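Apoptosis regulator ced-9 (Caenorhabditis elegans, PDB 1OHU) restrains programmed cell death in the nematode by sequestering the caspase activator ced-4 until egl-1 binds and forces its release. Local coordinates at residues Arg10-His23 with Pro36-Arg50. The protein carries 3 engineered substitutions. Sequence-based numbering, arbitrary orientation.
Sequences RLDIEGFVVDYFTH and PGLPSGVQPEHEMMR. Engineered in segment 36-50: Ser-40 (natural residue Cys).
Asp-19 swings its carboxylate anti to the backbone N (chi1 -178°) to meet Arg-50, whose chain runs extended from CG to NE. The grip is side-on: NE of Arg-50 reaches OD1 of Asp-19 at 2.8 Å and NH2 reaches OD2, each on a syn lone pair. The same arginine lays its CD over a face of the His-23 ring, a CH-pi contact. Arg-10, bent at chi3 (67°), closes the other end. Its NH1 and NH2 take the two carboxylate oxygens of Glu-45 end-on, both met from above the carboxylate plane, while NH1 also donates to a lone pair of Gln-43 OE1 at 2.7 Å. A lysine in place of Arg-10 would probably hold only part of this set, leaving a Glu-45 oxygen or Gln-43 OE1 without its donor. Between the two bridges His-46 stands edge-on over the face of Phe-16, planes at 89°, and its CE1 packs 3.4 Å from Gly-15 C; Trp-154 stacks on the same phenylalanine. Asp-19–Arg-50 thus joins the helix carrying the predicted BH4 motif to helix 44-71, and Arg-10–Glu-45 ties in the residues leading into it. Both buried carboxylates are matched by two arginine N-H groups, whereas buried His-46 ND1 has no polar partner.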
loop_
_atom_site.group_PDB
_atom_site.type_symbol
_atom_site.label_atom_id
_atom_site.label_comp_id
_atom_site.label_asym_id
_atom_site.label_seq_id
_atom_site.Cartn_x
_atom_site.Cartn_y
_atom_site.Cartn_z
ATOM N N ARG A 10 -4.220 14.951 -8.150
ATOM C CA ARG A 10 -2.844 14.506 -8.350
ATOM C C ARG A 10 -2.429 13.475 -7.299
ATOM O O ARG A 10 -1.581 12.621 -7.559
ATOM C CB ARG A 10 -1.900 15.712 -8.282
ATOM C CG ARG A 10 -0.500 15.456 -8.809
ATOM C CD ARG A 10 0.374 16.700 -8.676
ATOM N NE ARG A 10 0.648 17.030 -7.278
ATOM C CZ ARG A 10 1.530 16.386 -6.521
ATOM N NH1 ARG A 10 2.232 15.384 -7.032
ATOM N NH2 ARG A 10 1.702 16.730 -5.251
ATOM N N LEU A 11 -3.036 13.559 -6.117
ATOM C CA LEU A 11 -2.710 12.650 -5.028
ATOM C C LEU A 11 -3.814 11.657 -4.665
ATOM O O LEU A 11 -3.818 11.119 -3.557
ATOM C CB LEU A 11 -2.329 13.454 -3.780
ATOM C CG LEU A 11 -1.152 14.418 -3.942
ATOM C CD1 LEU A 11 -0.909 15.155 -2.633
ATOM C CD2 LEU A 11 0.090 13.648 -4.361
ATOM N N ASP A 12 -4.749 11.411 -5.579
ATOM C CA ASP A 12 -5.818 10.464 -5.278
ATOM C C ASP A 12 -5.181 9.184 -4.769
ATOM O O ASP A 12 -4.154 8.744 -5.282
ATOM C CB ASP A 12 -6.661 10.153 -6.518
ATOM C CG ASP A 12 -7.530 11.320 -6.937
ATOM O OD1 ASP A 12 -8.150 11.947 -6.051
ATOM O OD2 ASP A 12 -7.601 11.606 -8.150
ATOM N N ILE A 13 -5.790 8.597 -3.748
ATOM C CA ILE A 13 -5.276 7.374 -3.169
ATOM C C ILE A 13 -5.064 6.273 -4.209
ATOM O O ILE A 13 -4.083 5.541 -4.137
ATOM C CB ILE A 13 -6.208 6.887 -2.024
ATOM C CG1 ILE A 13 -5.496 7.076 -0.682
ATOM C CG2 ILE A 13 -6.633 5.441 -2.227
ATOM C CD1 ILE A 13 -4.112 6.458 -0.606
ATOM N N GLU A 14 -5.964 6.163 -5.182
ATOM C CA GLU A 14 -5.827 5.132 -6.208
ATOM C C GLU A 14 -4.471 5.168 -6.878
ATOM O O GLU A 14 -3.904 4.120 -7.205
ATOM C CB GLU A 14 -6.908 5.269 -7.282
ATOM C CG GLU A 14 -8.284 4.873 -6.802
ATOM C CD GLU A 14 -8.885 5.888 -5.857
ATOM O OE1 GLU A 14 -9.864 5.539 -5.166
ATOM O OE2 GLU A 14 -8.386 7.036 -5.816
ATOM N N GLY A 15 -3.960 6.376 -7.092
ATOM C CA GLY A 15 -2.670 6.530 -7.736
ATOM C C GLY A 15 -1.552 5.853 -6.970
ATOM O O GLY A 15 -0.676 5.232 -7.568
ATOM N N PHE A 16 -1.573 5.970 -5.646
ATOM C CA PHE A 16 -0.536 5.342 -4.830
ATOM C C PHE A 16 -0.688 3.825 -4.841
ATOM O O PHE A 16 0.292 3.088 -4.985
ATOM C CB PHE A 16 -0.606 5.830 -3.376
ATOM C CG PHE A 16 -0.239 7.277 -3.195
ATOM C CD1 PHE A 16 -1.134 8.287 -3.538
ATOM C CD2 PHE A 16 1.006 7.630 -2.677
ATOM C CE1 PHE A 16 -0.795 9.628 -3.367
ATOM C CE2 PHE A 16 1.356 8.967 -2.502
ATOM C CZ PHE A 16 0.454 9.969 -2.847
ATOM N N VAL A 17 -1.922 3.358 -4.685
ATOM C CA VAL A 17 -2.182 1.924 -4.654
ATOM C C VAL A 17 -1.783 1.269 -5.973
ATOM O O VAL A 17 -1.094 0.252 -5.978
ATOM C CB VAL A 17 -3.660 1.631 -4.352
ATOM C CG1 VAL A 17 -3.856 0.135 -4.164
ATOM C CG2 VAL A 17 -4.102 2.384 -3.105
ATOM N N VAL A 18 -2.209 1.851 -7.089
ATOM C CA VAL A 18 -1.870 1.315 -8.400
ATOM C C VAL A 18 -0.372 1.326 -8.656
ATOM O O VAL A 18 0.199 0.324 -9.083
ATOM C CB VAL A 18 -2.531 2.114 -9.535
ATOM C CG1 VAL A 18 -1.969 1.665 -10.884
ATOM C CG2 VAL A 18 -4.023 1.906 -9.501
ATOM N N ASP A 19 0.264 2.467 -8.404
ATOM C CA ASP A 19 1.694 2.575 -8.634
ATOM C C ASP A 19 2.488 1.639 -7.750
ATOM O O ASP A 19 3.513 1.104 -8.172
ATOM C CB ASP A 19 2.175 4.008 -8.404
ATOM C CG ASP A 19 3.658 4.165 -8.691
ATOM O OD1 ASP A 19 4.474 4.026 -7.754
ATOM O OD2 ASP A 19 4.008 4.401 -9.867
ATOM N N TYR A 20 2.035 1.446 -6.517
ATOM C CA TYR A 20 2.773 0.569 -5.624
ATOM C C TYR A 20 2.555 -0.898 -6.005
ATOM O O TYR A 20 3.503 -1.688 -6.026
ATOM C CB TYR A 20 2.380 0.788 -4.164
ATOM C CG TYR A 20 3.305 0.028 -3.236
ATOM C CD1 TYR A 20 4.602 0.478 -3.000
ATOM C CD2 TYR A 20 2.923 -1.192 -2.684
ATOM C CE1 TYR A 20 5.502 -0.272 -2.245
ATOM C CE2 TYR A 20 3.811 -1.951 -1.927
ATOM C CZ TYR A 20 5.104 -1.484 -1.717
ATOM O OH TYR A 20 6.006 -2.244 -1.017
ATOM N N PHE A 21 1.311 -1.257 -6.308
ATOM C CA PHE A 21 0.996 -2.624 -6.708
ATOM C C PHE A 21 1.837 -2.971 -7.937
ATOM O O PHE A 21 2.517 -3.991 -7.970
ATOM C CB PHE A 21 -0.500 -2.749 -7.038
ATOM C CG PHE A 21 -1.383 -3.046 -5.838
ATOM C CD1 PHE A 21 -1.153 -2.436 -4.607
ATOM C CD2 PHE A 21 -2.484 -3.903 -5.961
ATOM C CE1 PHE A 21 -2.001 -2.671 -3.515
ATOM C CE2 PHE A 21 -3.336 -4.144 -4.882
ATOM C CZ PHE A 21 -3.092 -3.524 -3.654
ATOM N N THR A 22 1.798 -2.105 -8.941
ATOM C CA THR A 22 2.563 -2.320 -10.164
ATOM C C THR A 22 4.055 -2.535 -9.874
ATOM O O THR A 22 4.677 -3.456 -10.404
ATOM C CB THR A 22 2.401 -1.120 -11.106
ATOM O OG1 THR A 22 1.012 -0.941 -11.403
ATOM C CG2 THR A 22 3.163 -1.339 -12.388
ATOM N N HIS A 23 4.614 -1.683 -9.023
ATOM C CA HIS A 23 6.022 -1.753 -8.659
ATOM C C HIS A 23 6.372 -3.008 -7.863
ATOM O O HIS A 23 7.377 -3.667 -8.138
ATOM C CB HIS A 23 6.407 -0.514 -7.854
ATOM C CG HIS A 23 7.756 -0.609 -7.215
ATOM N ND1 HIS A 23 8.928 -0.568 -7.941
ATOM C CD2 HIS A 23 8.116 -0.791 -5.923
ATOM C CE1 HIS A 23 9.953 -0.722 -7.121
ATOM N NE2 HIS A 23 9.487 -0.860 -5.891
ATOM N N PRO A 36 -4.750 -0.328 -13.576
ATOM C CA PRO A 36 -5.469 0.839 -14.110
ATOM C C PRO A 36 -4.494 1.974 -14.452
ATOM O O PRO A 36 -3.386 2.025 -13.930
ATOM C CB PRO A 36 -6.442 1.210 -12.985
ATOM C CG PRO A 36 -5.830 0.634 -11.765
ATOM C CD PRO A 36 -5.232 -0.668 -12.227
ATOM N N GLY A 37 -4.905 2.869 -15.340
ATOM C CA GLY A 37 -4.038 3.963 -15.721
ATOM C C GLY A 37 -3.755 4.939 -14.595
ATOM O O GLY A 37 -4.449 4.959 -13.577
ATOM N N LEU A 38 -2.720 5.749 -14.779
ATOM C CA LEU A 38 -2.335 6.760 -13.800
ATOM C C LEU A 38 -2.507 8.096 -14.521
ATOM O O LEU A 38 -1.593 8.579 -15.182
ATOM C CB LEU A 38 -0.876 6.546 -13.384
ATOM C CG LEU A 38 -0.512 6.442 -11.899
ATOM C CD1 LEU A 38 -1.470 5.522 -11.171
ATOM C CD2 LEU A 38 0.916 5.930 -11.774
ATOM N N PRO A 39 -3.694 8.708 -14.398
ATOM C CA PRO A 39 -4.023 9.994 -15.036
ATOM C C PRO A 39 -2.924 11.063 -15.081
ATOM O O PRO A 39 -2.711 11.684 -16.118
ATOM C CB PRO A 39 -5.259 10.456 -14.264
ATOM C CG PRO A 39 -5.170 9.703 -12.953
ATOM C CD PRO A 39 -4.718 8.355 -13.401
ATOM N N SER A 40 -2.233 11.282 -13.972
ATOM C CA SER A 40 -1.179 12.276 -13.947
ATOM C C SER A 40 0.198 11.640 -14.048
ATOM O O SER A 40 1.216 12.330 -13.999
ATOM C CB SER A 40 -1.288 13.115 -12.669
ATOM O OG SER A 40 -2.563 13.724 -12.555
ATOM N N GLY A 41 0.221 10.320 -14.198
ATOM C CA GLY A 41 1.481 9.612 -14.285
ATOM C C GLY A 41 2.109 9.503 -12.909
ATOM O O GLY A 41 1.527 9.949 -11.914
ATOM N N VAL A 42 3.296 8.912 -12.845
ATOM C CA VAL A 42 3.987 8.754 -11.573
ATOM C C VAL A 42 4.253 10.090 -10.891
ATOM O O VAL A 42 4.759 11.028 -11.506
ATOM C CB VAL A 42 5.330 8.019 -11.753
ATOM C CG1 VAL A 42 6.040 7.907 -10.414
ATOM C CG2 VAL A 42 5.100 6.639 -12.347
ATOM N N GLN A 43 3.893 10.164 -9.615
ATOM C CA GLN A 43 4.100 11.361 -8.820
ATOM C C GLN A 43 5.262 11.116 -7.870
ATOM O O GLN A 43 5.504 9.981 -7.457
ATOM C CB GLN A 43 2.839 11.696 -8.010
ATOM C CG GLN A 43 1.611 11.982 -8.856
ATOM C CD GLN A 43 1.862 13.079 -9.868
ATOM O OE1 GLN A 43 2.218 14.198 -9.505
ATOM N NE2 GLN A 43 1.682 12.765 -11.144
ATOM N N PRO A 44 6.003 12.176 -7.513
ATOM C CA PRO A 44 7.128 11.983 -6.596
ATOM C C PRO A 44 6.678 11.353 -5.277
ATOM O O PRO A 44 7.447 10.645 -4.626
ATOM C CB PRO A 44 7.695 13.402 -6.433
ATOM C CG PRO A 44 6.529 14.294 -6.765
ATOM C CD PRO A 44 5.888 13.586 -7.923
ATOM N N GLU A 45 5.429 11.603 -4.890
ATOM C CA GLU A 45 4.894 11.027 -3.663
ATOM C C GLU A 45 4.724 9.519 -3.833
ATOM O O GLU A 45 4.705 8.779 -2.847
ATOM C CB GLU A 45 3.546 11.651 -3.294
ATOM C CG GLU A 45 3.612 13.097 -2.816
ATOM C CD GLU A 45 3.735 14.096 -3.955
ATOM O OE1 GLU A 45 3.768 15.312 -3.670
ATOM O OE2 GLU A 45 3.796 13.672 -5.129
ATOM N N HIS A 46 4.588 9.074 -5.081
ATOM C CA HIS A 46 4.449 7.650 -5.381
ATOM C C HIS A 46 5.815 7.009 -5.163
ATOM O O HIS A 46 5.940 5.968 -4.519
ATOM C CB HIS A 46 4.055 7.411 -6.847
ATOM C CG HIS A 46 2.689 7.901 -7.212
ATOM N ND1 HIS A 46 1.684 8.077 -6.288
ATOM C CD2 HIS A 46 2.143 8.182 -8.419
ATOM C CE1 HIS A 46 0.576 8.443 -6.909
ATOM N NE2 HIS A 46 0.829 8.513 -8.202
ATOM N N GLU A 47 6.835 7.648 -5.726
ATOM C CA GLU A 47 8.203 7.166 -5.624
ATOM C C GLU A 47 8.686 7.122 -4.183
ATOM O O GLU A 47 9.588 6.352 -3.846
ATOM C CB GLU A 47 9.117 8.028 -6.494
ATOM C CG GLU A 47 9.142 7.567 -7.947
ATOM C CD GLU A 47 9.593 8.643 -8.916
ATOM O OE1 GLU A 47 10.622 9.305 -8.654
ATOM O OE2 GLU A 47 8.920 8.820 -9.955
HETATM N N MSE A 48 8.077 7.938 -3.329
HETATM C CA MSE A 48 8.439 7.949 -1.918
HETATM C C MSE A 48 7.672 6.832 -1.228
HETATM O O MSE A 48 8.102 6.319 -0.196
HETATM C CB MSE A 48 8.088 9.293 -1.276
HETATM C CG MSE A 48 8.363 9.380 0.231
HETATM SE SE MSE A 48 10.219 9.081 0.777
HETATM C CE MSE A 48 11.130 9.337 -0.912
HETATM N N MSE A 49 6.531 6.458 -1.805
HETATM C CA MSE A 49 5.712 5.389 -1.243
HETATM C C MSE A 49 6.319 4.036 -1.589
HETATM O O MSE A 49 6.105 3.054 -0.877
HETATM C CB MSE A 49 4.276 5.466 -1.775
HETATM C CG MSE A 49 3.343 4.384 -1.241
HETATM SE SE MSE A 49 3.157 4.382 0.682
HETATM C CE MSE A 49 1.943 5.869 0.881
ATOM N N ARG A 50 7.083 3.988 -2.679
ATOM C CA ARG A 50 7.732 2.751 -3.096
ATOM C C ARG A 50 8.817 2.384 -2.104
ATOM O O ARG A 50 8.982 1.217 -1.756
ATOM C CB ARG A 50 8.365 2.894 -4.479
ATOM C CG ARG A 50 7.386 3.125 -5.613
ATOM C CD ARG A 50 8.125 3.225 -6.947
ATOM N NE ARG A 50 7.245 3.632 -8.032
ATOM C CZ ARG A 50 7.626 3.755 -9.299
ATOM N NH1 ARG A 50 8.881 3.503 -9.642
ATOM N NH2 ARG A 50 6.752 4.125 -10.226
#